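Local coordinates for glyoxalase-like domain protein (Staphylococcus aureus, PDB 3P8A) that is of unknown function but carries a glyoxalase-like domain of the VOC family, whose curved sheets commonly enclose a ligand or metal pocket, at residues G51-Y56 against V147-L152; C111-D116 against E172-R177; A95-Q100 against E161-F166; I154-D159 against L209-M214. One frame throughout, in Å; residues are numbered along the deposited sequence.

Contact 1 (G51-Y56 against V147-L152); sequences GYHHKY and VKWQLL
The imidazole of His-53 meets the indole of Trp-149 between two strands near the opposite ends of one eight-stranded mixed sheet, the strongly curved sheet of the vicinal oxygen chelate (VOC) fold. Strand 48-53 is outermost and strand 147-155 lies next to the other margin, so a contact between them is direct evidence that the sheet curls round on itself.

The aromatic interaction is rim to rim. The ring planes stand at 82°, yet the centroids are 5.9 Å apart and neither ring lies over the other's face, so this is not a T-shaped stack. Trp-149 reaches across because its CG sits between the backbone N and the carbonyl carbon (chi1 69°), which sends the benzo end of the indole towards the histidine.

The polar interactions of His-53 lie elsewhere: ND1 is held by Thr-58 OG1, while NE2 bonds a glycerol, probably from the crystallisation liquor, which is consistent with a pocket here. Phe-94 adds an edge-to-face partner, and Trp-170 meets the indole.

The closest approach is from His-53 CD2 to Trp-149 CZ2, 3.8 Å, with His-53 NE2 only slightly further at 3.9 Å from that same Trp-149 CZ2.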
# COMPACT_ATOMS: atom_id res chain seq x y z
N GLY A 51 1.50 15.49 3.65
CA GLY A 51 0.75 16.21 4.66
C GLY A 51 0.66 15.43 5.94
O GLY A 51 1.27 14.37 6.07
N TYR A 52 -0.14 15.93 6.89
CA TYR A 52 -0.36 15.36 8.21
C TYR A 52 -1.78 14.79 8.29
O TYR A 52 -2.73 15.42 7.81
CB TYR A 52 -0.16 16.46 9.26
CG TYR A 52 -0.27 16.05 10.71
CD1 TYR A 52 -1.44 16.30 11.44
CD2 TYR A 52 0.82 15.51 11.39
CE1 TYR A 52 -1.52 16.00 12.80
CE2 TYR A 52 0.74 15.19 12.74
CZ TYR A 52 -0.43 15.43 13.44
OH TYR A 52 -0.50 15.13 14.78
N HIS A 53 -1.91 13.57 8.84
CA HIS A 53 -3.18 12.89 9.05
C HIS A 53 -3.57 13.21 10.50
O HIS A 53 -3.04 12.60 11.43
CB HIS A 53 -3.04 11.35 8.84
CG HIS A 53 -2.51 10.95 7.49
ND1 HIS A 53 -1.28 10.30 7.37
CD2 HIS A 53 -3.07 11.07 6.27
CE1 HIS A 53 -1.13 10.07 6.08
NE2 HIS A 53 -2.19 10.49 5.38
N HIS A 54 -4.43 14.25 10.68
CA HIS A 54 -4.83 14.73 12.01
C HIS A 54 -5.39 13.68 12.94
O HIS A 54 -5.06 13.70 14.11
CB HIS A 54 -5.73 15.97 11.97
CG HIS A 54 -5.78 16.68 13.29
ND1 HIS A 54 -4.85 17.66 13.62
CD2 HIS A 54 -6.58 16.46 14.37
CE1 HIS A 54 -5.14 18.03 14.86
NE2 HIS A 54 -6.17 17.34 15.35
N LYS A 55 -6.20 12.74 12.41
CA LYS A 55 -6.81 11.66 13.20
C LYS A 55 -5.78 10.74 13.86
O LYS A 55 -6.03 10.23 14.95
CB LYS A 55 -7.65 10.77 12.29
CG LYS A 55 -9.02 11.31 11.91
CD LYS A 55 -9.61 10.55 10.72
CE LYS A 55 -9.94 9.09 10.99
NZ LYS A 55 -11.04 8.93 11.98
N TYR A 56 -4.63 10.50 13.19
CA TYR A 56 -3.62 9.55 13.65
C TYR A 56 -2.31 10.10 14.17
O TYR A 56 -1.64 9.40 14.93
CB TYR A 56 -3.35 8.51 12.56
CG TYR A 56 -4.59 7.79 12.08
CD1 TYR A 56 -5.24 6.86 12.89
CD2 TYR A 56 -5.11 8.02 10.81
CE1 TYR A 56 -6.39 6.20 12.46
CE2 TYR A 56 -6.27 7.38 10.38
CZ TYR A 56 -6.89 6.45 11.20
OH TYR A 56 -8.00 5.79 10.75
N VAL A 147 -6.60 17.78 0.37
CA VAL A 147 -6.84 16.62 -0.48
C VAL A 147 -7.73 15.65 0.29
O VAL A 147 -7.44 15.38 1.46
CB VAL A 147 -5.56 15.96 -1.08
CG1 VAL A 147 -4.88 16.89 -2.09
CG2 VAL A 147 -4.58 15.54 0.00
N LYS A 148 -8.84 15.19 -0.31
CA LYS A 148 -9.79 14.31 0.38
C LYS A 148 -9.94 12.92 -0.24
O LYS A 148 -9.80 12.73 -1.46
CB LYS A 148 -11.17 14.98 0.55
CG LYS A 148 -11.15 16.27 1.37
CD LYS A 148 -12.43 16.48 2.16
CE LYS A 148 -13.42 17.40 1.49
NZ LYS A 148 -14.55 17.75 2.40
N TRP A 149 -10.20 11.94 0.63
CA TRP A 149 -10.41 10.55 0.22
C TRP A 149 -11.16 9.77 1.29
O TRP A 149 -11.35 10.25 2.41
CB TRP A 149 -9.06 9.88 -0.16
CG TRP A 149 -8.12 9.63 0.98
CD1 TRP A 149 -7.98 8.46 1.67
CD2 TRP A 149 -7.18 10.55 1.55
NE1 TRP A 149 -6.97 8.58 2.60
CE2 TRP A 149 -6.46 9.85 2.55
CE3 TRP A 149 -6.86 11.90 1.30
CZ2 TRP A 149 -5.48 10.47 3.33
CZ3 TRP A 149 -5.87 12.50 2.06
CH2 TRP A 149 -5.19 11.79 3.06
N GLN A 150 -11.60 8.56 0.91
CA GLN A 150 -12.25 7.61 1.81
C GLN A 150 -11.47 6.31 1.78
O GLN A 150 -11.00 5.90 0.73
CB GLN A 150 -13.69 7.30 1.37
CG GLN A 150 -14.62 8.49 1.33
CD GLN A 150 -15.88 8.07 0.62
OE1 GLN A 150 -16.10 8.36 -0.56
NE2 GLN A 150 -16.66 7.23 1.28
N LEU A 151 -11.38 5.65 2.93
CA LEU A 151 -10.74 4.35 3.07
C LEU A 151 -11.76 3.32 3.54
O LEU A 151 -12.69 3.65 4.26
CB LEU A 151 -9.56 4.40 4.05
CG LEU A 151 -8.42 5.36 3.71
CD1 LEU A 151 -7.35 5.28 4.75
CD2 LEU A 151 -7.80 5.06 2.36
N LEU A 152 -11.58 2.06 3.13
CA LEU A 152 -12.43 0.95 3.56
C LEU A 152 -11.47 -0.18 3.90
O LEU A 152 -10.53 -0.44 3.15
CB LEU A 152 -13.41 0.54 2.46
CG LEU A 152 -14.37 -0.63 2.76
CD1 LEU A 152 -15.50 -0.21 3.70
CD2 LEU A 152 -14.91 -1.20 1.48

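Contact 2 (C111-D116 against E172-R177); sequences CLHTND and ESDSMR
Asp-174 reaches from a surface loop to two side chains, His-113 at the end of strand 106-113 and Asn-115 just past it. The polar approach is made by one carboxylate oxygen: His-113 NE2 lies 2.7 Å from Asp-174 OD2, with the ring and carboxylate planes 64° apart. Both groups extend towards each other because CG of each is anti to its own backbone nitrogen, at chi1 166° in His-113 and -164° in Asp-174.

Van der Waals contact comes from Asn-115, whose OD1 lies 3.1 Å from Asp-174 CB, the amide crossing the aspartate at about a right angle.

A hydrogen bond inside the loop holds the other carboxylate oxygen: Ser-175 OG donates to Asp-174 OD1 over 2.7 Å, from above the carboxylate plane. The peptide between these two residues is cis, and Ser-175 OG is also bonded to Thr-178 OG1, which ties the carboxylate to the following helix.

This is a surface contact joining two exits from the glyoxalase-like sheet. Strand 106-113 leads into helix 117-125, where Asp-116 is the N-cap; strand 166-170 leads into helix 176-181, and its Trp-170 touches His-113 and receives Arg-177 in a cation-pi contact.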
# COMPACT_ATOMS: atom_id res chain seq x y z
N CYS A 111 -2.42 -0.49 -0.96
CA CYS A 111 -3.71 0.13 -1.04
C CYS A 111 -4.18 0.01 -2.47
O CYS A 111 -3.42 0.30 -3.40
CB CYS A 111 -3.60 1.59 -0.60
SG CYS A 111 -5.14 2.54 -0.71
N LEU A 112 -5.43 -0.41 -2.64
CA LEU A 112 -6.02 -0.58 -3.95
C LEU A 112 -7.07 0.51 -4.22
O LEU A 112 -7.93 0.78 -3.38
CB LEU A 112 -6.64 -2.00 -4.07
CG LEU A 112 -5.73 -3.22 -3.77
CD1 LEU A 112 -6.52 -4.53 -3.88
CD2 LEU A 112 -4.51 -3.28 -4.73
N HIS A 113 -6.97 1.11 -5.40
CA HIS A 113 -7.82 2.18 -5.89
C HIS A 113 -9.19 1.67 -6.43
O HIS A 113 -9.22 0.70 -7.18
CB HIS A 113 -7.04 2.92 -7.01
CG HIS A 113 -7.88 3.83 -7.85
ND1 HIS A 113 -8.05 5.15 -7.51
CD2 HIS A 113 -8.60 3.56 -8.96
CE1 HIS A 113 -8.87 5.65 -8.43
NE2 HIS A 113 -9.23 4.73 -9.32
N THR A 114 -10.29 2.38 -6.10
CA THR A 114 -11.64 2.16 -6.64
C THR A 114 -12.31 3.47 -6.99
O THR A 114 -12.09 4.46 -6.32
CB THR A 114 -12.59 1.40 -5.71
OG1 THR A 114 -12.14 1.28 -4.35
CG2 THR A 114 -13.10 0.18 -6.32
N ASN A 115 -13.19 3.46 -7.99
CA ASN A 115 -13.99 4.64 -8.31
C ASN A 115 -15.35 4.55 -7.60
O ASN A 115 -16.11 5.52 -7.59
CB ASN A 115 -14.11 4.83 -9.82
CG ASN A 115 -12.88 5.46 -10.44
OD1 ASN A 115 -12.40 6.52 -10.01
ND2 ASN A 115 -12.35 4.82 -11.47
N ASP A 116 -15.62 3.40 -6.94
CA ASP A 116 -16.87 3.15 -6.22
C ASP A 116 -16.65 2.33 -4.95
O ASP A 116 -16.85 1.11 -4.94
CB ASP A 116 -17.93 2.52 -7.15
CG ASP A 116 -19.38 2.65 -6.69
OD1 ASP A 116 -19.61 3.18 -5.56
OD2 ASP A 116 -20.28 2.23 -7.44
N GLU A 172 -11.42 13.62 -5.61
CA GLU A 172 -11.06 14.03 -6.97
C GLU A 172 -11.28 12.85 -7.94
O GLU A 172 -10.97 11.70 -7.62
CB GLU A 172 -9.59 14.49 -7.00
CG GLU A 172 -9.30 15.60 -7.98
CD GLU A 172 -8.14 16.47 -7.55
OE1 GLU A 172 -8.39 17.49 -6.86
OE2 GLU A 172 -6.98 16.11 -7.84
N SER A 173 -11.89 13.15 -9.08
CA SER A 173 -12.23 12.18 -10.10
C SER A 173 -11.01 11.49 -10.72
O SER A 173 -9.86 11.93 -10.57
CB SER A 173 -13.06 12.83 -11.21
OG SER A 173 -14.11 13.66 -10.71
N ASP A 174 -11.29 10.38 -11.41
CA ASP A 174 -10.34 9.61 -12.19
C ASP A 174 -10.81 9.87 -13.66
O ASP A 174 -11.96 9.57 -14.00
CB ASP A 174 -10.42 8.13 -11.80
CG ASP A 174 -9.26 7.26 -12.24
OD1 ASP A 174 -8.77 7.44 -13.38
OD2 ASP A 174 -8.90 6.34 -11.48
N SER A 175 -9.98 10.53 -14.48
CA SER A 175 -8.62 10.92 -14.14
C SER A 175 -8.38 12.43 -13.94
O SER A 175 -7.55 13.01 -14.63
CB SER A 175 -7.63 10.30 -15.13
OG SER A 175 -7.08 9.09 -14.65
N MSE A 176 -9.11 13.06 -12.98
CA MSE A 176 -8.90 14.47 -12.61
C MSE A 176 -7.61 14.53 -11.76
O MSE A 176 -6.88 15.54 -11.78
CB MSE A 176 -10.12 15.04 -11.84
CG MSE A 176 -10.01 16.54 -11.51
SE MSE A 176 -11.72 17.47 -11.21
CE MSE A 176 -12.43 16.50 -9.66
N ARG A 177 -7.30 13.41 -11.06
CA ARG A 177 -6.10 13.22 -10.24
C ARG A 177 -4.84 13.08 -11.14
O ARG A 177 -3.79 13.62 -10.81
CB ARG A 177 -6.28 12.01 -9.32
CG ARG A 177 -5.17 11.83 -8.28
CD ARG A 177 -5.42 10.67 -7.32
NE ARG A 177 -4.17 10.18 -6.72
CZ ARG A 177 -3.59 10.71 -5.64
NH1 ARG A 177 -4.13 11.76 -5.03
NH2 ARG A 177 -2.46 10.21 -5.17

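Contact 3 (A95-Q100 against E161-F166); sequences ATQIVQ and EIKPPF
The amide of Gln-97 has the aliphatic chain of Lys-163 lying over one of its faces. Lys-163 CG stands 3.5 Å from Gln-97 CD and almost directly above the amide plane, while Lys-163 CE continues the overlap at 3.7 Å from Gln-97 CG. The amide of Gln-100 meets the same lysine differently: its oxygen end faces the ammonium group, with Gln-100 OE1 3.6 Å from Lys-163 NZ.

Two waters fill that polar gap. Water 2 accepts from Lys-163 NZ at 2.7 Å and donates to Gln-100 OE1 at 2.9 Å. Water 1 accepts from Lys-163 NZ at 3.0 Å; it can also donate to Gln-100 OE1, although other acceptors compete for its protons. The bend at chi2 of Lys-163 (84°) lets one chain serve both glutamines, methylenes on Gln-97 and ammonium near Gln-100. Direct bonds to the backbone complete the polar ends, Lys-163 NZ to Gly-91 O and Gln-100 NE2 to Gly-90 O, so the loop before the short helix is part of the same network.

Gln-97 and Gln-100 lie three residues apart on helix 97-100 and present one face to the irregular link between strands 147-155 and 166-170. Asn-109 of strand 106-113 touches both Gln-97 and Lys-163, while the extended Pro-164 and Pro-165 pack against Trp-211 and Phe-212 of helix 201-212.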
# COMPACT_ATOMS: atom_id res chain seq x y z
N ALA A 95 -2.32 3.69 9.55
CA ALA A 95 -1.36 4.38 10.43
C ALA A 95 -1.01 3.63 11.72
O ALA A 95 0.15 3.58 12.11
CB ALA A 95 -1.86 5.78 10.76
N THR A 96 -2.00 3.04 12.38
CA THR A 96 -1.88 2.33 13.64
C THR A 96 -1.10 1.02 13.50
O THR A 96 -0.67 0.47 14.52
CB THR A 96 -3.25 2.21 14.35
OG1 THR A 96 -4.18 1.57 13.48
CG2 THR A 96 -3.85 3.57 14.76
N GLN A 97 -0.87 0.54 12.25
CA GLN A 97 -0.05 -0.66 11.97
C GLN A 97 1.35 -0.43 12.48
O GLN A 97 1.99 -1.39 12.91
CB GLN A 97 0.04 -0.96 10.46
CG GLN A 97 -1.23 -1.53 9.87
CD GLN A 97 -1.00 -2.00 8.46
OE1 GLN A 97 -0.13 -2.84 8.19
NE2 GLN A 97 -1.78 -1.49 7.54
N ILE A 98 1.81 0.85 12.48
CA ILE A 98 3.14 1.29 12.99
C ILE A 98 3.27 0.81 14.46
O ILE A 98 4.26 0.17 14.81
CB ILE A 98 3.37 2.83 12.85
CG1 ILE A 98 3.42 3.26 11.38
CG2 ILE A 98 4.68 3.28 13.57
CD1 ILE A 98 3.42 4.84 11.15
N VAL A 99 2.22 1.05 15.26
CA VAL A 99 2.17 0.65 16.68
C VAL A 99 2.03 -0.87 16.84
O VAL A 99 2.81 -1.50 17.55
CB VAL A 99 1.03 1.40 17.46
CG1 VAL A 99 0.94 0.92 18.91
CG2 VAL A 99 1.26 2.91 17.42
N GLN A 100 1.02 -1.43 16.19
CA GLN A 100 0.68 -2.86 16.25
C GLN A 100 1.81 -3.77 15.79
O GLN A 100 1.96 -4.88 16.31
CB GLN A 100 -0.60 -3.11 15.46
CG GLN A 100 -1.82 -2.62 16.24
CD GLN A 100 -2.97 -2.23 15.38
OE1 GLN A 100 -2.95 -2.34 14.15
NE2 GLN A 100 -4.02 -1.77 16.05
N GLU A 161 -2.01 -13.71 8.41
CA GLU A 161 -0.56 -13.68 8.49
C GLU A 161 -0.12 -12.30 7.98
O GLU A 161 0.79 -11.68 8.51
CB GLU A 161 0.10 -14.77 7.61
CG GLU A 161 0.01 -16.17 8.20
CD GLU A 161 0.80 -16.41 9.46
OE1 GLU A 161 1.76 -15.65 9.73
OE2 GLU A 161 0.46 -17.38 10.18
N ILE A 162 -0.83 -11.82 6.95
CA ILE A 162 -0.56 -10.59 6.22
C ILE A 162 -1.65 -9.59 6.45
O ILE A 162 -2.82 -9.93 6.32
CB ILE A 162 -0.43 -10.94 4.69
CG1 ILE A 162 0.71 -11.91 4.42
CG2 ILE A 162 -0.33 -9.70 3.79
CD1 ILE A 162 2.11 -11.48 5.00
N LYS A 163 -1.27 -8.33 6.73
CA LYS A 163 -2.29 -7.31 6.94
C LYS A 163 -3.04 -7.15 5.63
O LYS A 163 -2.39 -6.97 4.58
CB LYS A 163 -1.68 -5.96 7.37
CG LYS A 163 -2.74 -4.97 7.86
CD LYS A 163 -3.06 -5.20 9.31
CE LYS A 163 -3.94 -4.11 9.85
NZ LYS A 163 -4.11 -4.29 11.31
N PRO A 164 -4.39 -7.27 5.64
CA PRO A 164 -5.14 -7.17 4.38
C PRO A 164 -4.94 -5.83 3.68
O PRO A 164 -5.07 -4.78 4.32
CB PRO A 164 -6.61 -7.32 4.83
CG PRO A 164 -6.54 -8.10 6.10
CD PRO A 164 -5.31 -7.53 6.77
N PRO A 165 -4.72 -5.86 2.35
CA PRO A 165 -4.72 -4.60 1.59
C PRO A 165 -6.05 -3.87 1.80
O PRO A 165 -7.08 -4.52 2.07
CB PRO A 165 -4.61 -5.07 0.13
CG PRO A 165 -3.95 -6.39 0.22
CD PRO A 165 -4.51 -7.02 1.46
N PHE A 166 -6.03 -2.54 1.73
CA PHE A 166 -7.22 -1.73 1.97
C PHE A 166 -7.57 -0.93 0.73
O PHE A 166 -6.82 -0.95 -0.25
CB PHE A 166 -7.06 -0.86 3.23
CG PHE A 166 -5.95 0.16 3.16
CD1 PHE A 166 -4.64 -0.20 3.46
CD2 PHE A 166 -6.22 1.49 2.85
CE1 PHE A 166 -3.62 0.75 3.41
CE2 PHE A 166 -5.20 2.43 2.82
CZ PHE A 166 -3.91 2.06 3.11
O HOH W 1 -4.10 -1.43 12.06
O HOH W 2 -1.64 -4.33 12.46

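Contact 4 (I154-D159 against L209-M214); sequences IMNQDD and LKWFDM
Ile-154 and Trp-211 carry the nearest backbone approach, 8.4 Å between CA atoms, where the end of strand 147-155 faces the last turn of helix 201-212; at that spacing the contact is made by side chains. Just beyond, Asp-213 leaves the helix with positive phi (54°).

Ile-154 divides its two branches between the aromatic groups. Its CG2 sits over the face of the Trp-211 six-membered ring, 3.9 Å from the centroid and 16° off the normal, a CH-pi contact well centred on the ring. The other branch, with CG1 anti to the carbonyl carbon (chi1 -69°), carries CD1 into the angle between the two aromatic residues: Ile-154 CD1 is 3.6 Å from Trp-211 CB and 3.7 Å from Phe-212 CE1. The two aromatic residues also pack on each other, since Trp-211 CB lies 3.8 Å above the plane of the Phe-212 ring, over its centre.

Asn-156 comes to the rim of the indole rather than its face. Its CG is 3.8 Å from Trp-211 CZ2, near the ring plane, and the amide stands steeply to the indole.

In chain order helix 201-212 lies between strands 189-198 and 215-219, both of the seven-stranded sheet, whereas strand 147-155 belongs to the eight-stranded one. The helix packs its last turn on the end of that strand through buried aliphatic-aromatic contacts, a helix-to-sheet packing within a glyoxalase-like fold.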
# COMPACT_ATOMS: atom_id res chain seq x y z
N ILE A 154 -10.79 -4.24 5.46
CA ILE A 154 -11.31 -5.58 5.68
C ILE A 154 -10.98 -5.96 7.12
O ILE A 154 -9.84 -5.80 7.55
CB ILE A 154 -10.72 -6.58 4.66
CG1 ILE A 154 -11.27 -6.28 3.25
CG2 ILE A 154 -11.00 -8.05 5.09
CD1 ILE A 154 -10.50 -6.94 2.14
N MSE A 155 -11.97 -6.46 7.86
CA MSE A 155 -11.74 -6.94 9.22
C MSE A 155 -11.94 -8.47 9.29
O MSE A 155 -13.05 -8.96 9.53
CB MSE A 155 -12.59 -6.18 10.23
CG MSE A 155 -11.97 -6.15 11.59
SE MSE A 155 -13.33 -6.39 12.91
CE MSE A 155 -13.25 -8.36 12.96
N ASN A 156 -10.87 -9.21 9.03
CA ASN A 156 -10.91 -10.67 9.04
C ASN A 156 -11.05 -11.22 10.46
O ASN A 156 -10.21 -10.92 11.32
CB ASN A 156 -9.69 -11.25 8.32
CG ASN A 156 -9.75 -12.74 8.04
OD1 ASN A 156 -8.73 -13.38 7.77
ND2 ASN A 156 -10.94 -13.33 8.08
N GLN A 157 -12.14 -12.00 10.70
CA GLN A 157 -12.47 -12.63 11.99
C GLN A 157 -11.52 -13.79 12.28
O GLN A 157 -11.28 -14.11 13.45
CB GLN A 157 -13.93 -13.10 12.01
CG GLN A 157 -14.75 -12.50 13.17
CD GLN A 157 -15.40 -11.17 12.86
OE1 GLN A 157 -15.60 -10.78 11.69
NE2 GLN A 157 -15.78 -10.44 13.90
N ASP A 158 -10.99 -14.41 11.22
CA ASP A 158 -10.01 -15.48 11.30
C ASP A 158 -8.61 -14.82 11.33
O ASP A 158 -8.50 -13.58 11.31
CB ASP A 158 -10.18 -16.44 10.09
CG ASP A 158 -10.07 -17.94 10.34
OD1 ASP A 158 -9.18 -18.58 9.73
OD2 ASP A 158 -10.94 -18.49 11.07
N ASP A 159 -7.55 -15.64 11.40
CA ASP A 159 -6.17 -15.17 11.46
C ASP A 159 -5.68 -14.60 10.12
O ASP A 159 -6.00 -15.13 9.05
CB ASP A 159 -5.23 -16.32 11.87
CG ASP A 159 -5.41 -16.86 13.28
OD1 ASP A 159 -5.79 -16.07 14.18
OD2 ASP A 159 -5.11 -18.04 13.50
N LEU A 209 -7.88 -13.93 -3.19
CA LEU A 209 -8.75 -14.27 -4.34
C LEU A 209 -10.21 -13.90 -4.04
O LEU A 209 -10.90 -13.36 -4.91
CB LEU A 209 -8.66 -15.75 -4.70
CG LEU A 209 -7.36 -16.23 -5.31
CD1 LEU A 209 -7.25 -17.73 -5.23
CD2 LEU A 209 -7.18 -15.72 -6.72
N LYS A 210 -10.64 -14.14 -2.80
CA LYS A 210 -11.97 -13.89 -2.29
C LYS A 210 -12.27 -12.40 -2.22
O LYS A 210 -13.24 -11.94 -2.83
CB LYS A 210 -12.11 -14.52 -0.91
CG LYS A 210 -13.53 -14.89 -0.51
CD LYS A 210 -13.61 -15.42 0.92
CE LYS A 210 -13.24 -16.89 1.10
NZ LYS A 210 -14.34 -17.80 0.69
N TRP A 211 -11.41 -11.65 -1.51
CA TRP A 211 -11.57 -10.21 -1.28
C TRP A 211 -11.32 -9.32 -2.50
O TRP A 211 -12.03 -8.33 -2.68
CB TRP A 211 -10.65 -9.76 -0.15
CG TRP A 211 -10.81 -10.48 1.16
CD1 TRP A 211 -11.95 -11.02 1.68
CD2 TRP A 211 -9.81 -10.60 2.18
NE1 TRP A 211 -11.71 -11.52 2.94
CE2 TRP A 211 -10.40 -11.27 3.27
CE3 TRP A 211 -8.45 -10.24 2.26
CZ2 TRP A 211 -9.68 -11.61 4.42
CZ3 TRP A 211 -7.74 -10.56 3.41
CH2 TRP A 211 -8.35 -11.24 4.47
N PHE A 212 -10.33 -9.64 -3.32
CA PHE A 212 -9.97 -8.75 -4.43
C PHE A 212 -10.33 -9.21 -5.82
O PHE A 212 -9.95 -8.54 -6.79
CB PHE A 212 -8.50 -8.31 -4.31
CG PHE A 212 -8.10 -7.95 -2.90
CD1 PHE A 212 -8.72 -6.89 -2.23
CD2 PHE A 212 -7.14 -8.69 -2.22
CE1 PHE A 212 -8.39 -6.58 -0.91
CE2 PHE A 212 -6.81 -8.38 -0.89
CZ PHE A 212 -7.44 -7.33 -0.25
N ASP A 213 -11.02 -10.37 -5.93
CA ASP A 213 -11.47 -10.93 -7.20
C ASP A 213 -10.28 -11.07 -8.18
O ASP A 213 -10.38 -10.73 -9.36
CB ASP A 213 -12.60 -10.04 -7.79
CG ASP A 213 -13.79 -10.84 -8.24
OD1 ASP A 213 -14.86 -10.73 -7.59
OD2 ASP A 213 -13.66 -11.59 -9.23
N MSE A 214 -9.14 -11.52 -7.65
CA MSE A 214 -7.92 -11.65 -8.42
C MSE A 214 -7.90 -12.93 -9.26
O MSE A 214 -8.69 -13.83 -9.02
CB MSE A 214 -6.71 -11.61 -7.47
CG MSE A 214 -6.36 -10.21 -6.99
SE MSE A 214 -4.87 -10.27 -5.72
CE MSE A 214 -4.79 -8.39 -5.10

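Overall arrangement
Contacts 1 and 4 are buried and rest on aromatic rings; both use strand 147-155, with centres 23 Å apart, one contact crossing the curved sheet and the other meeting helix 201-212. Contact 3 mixes aliphatic packing with water-mediated bonds. Residues 161-166 connect these regions: Pro-165 CD packs 3.4 Å from Phe-212 CZ of contact 4, while Phe-166 O is probably hydrogen-bonded to Leu-112 N of contact 2. Contact 1 adjoins contact 3 through Tyr-56 and Ala-95. Apolar chemistry thus dominates contact 4 between the sheets, while the polar contact 2 lies at the surface and contact 3, partly buried, settles its lysine with waters and a backbone carbonyl.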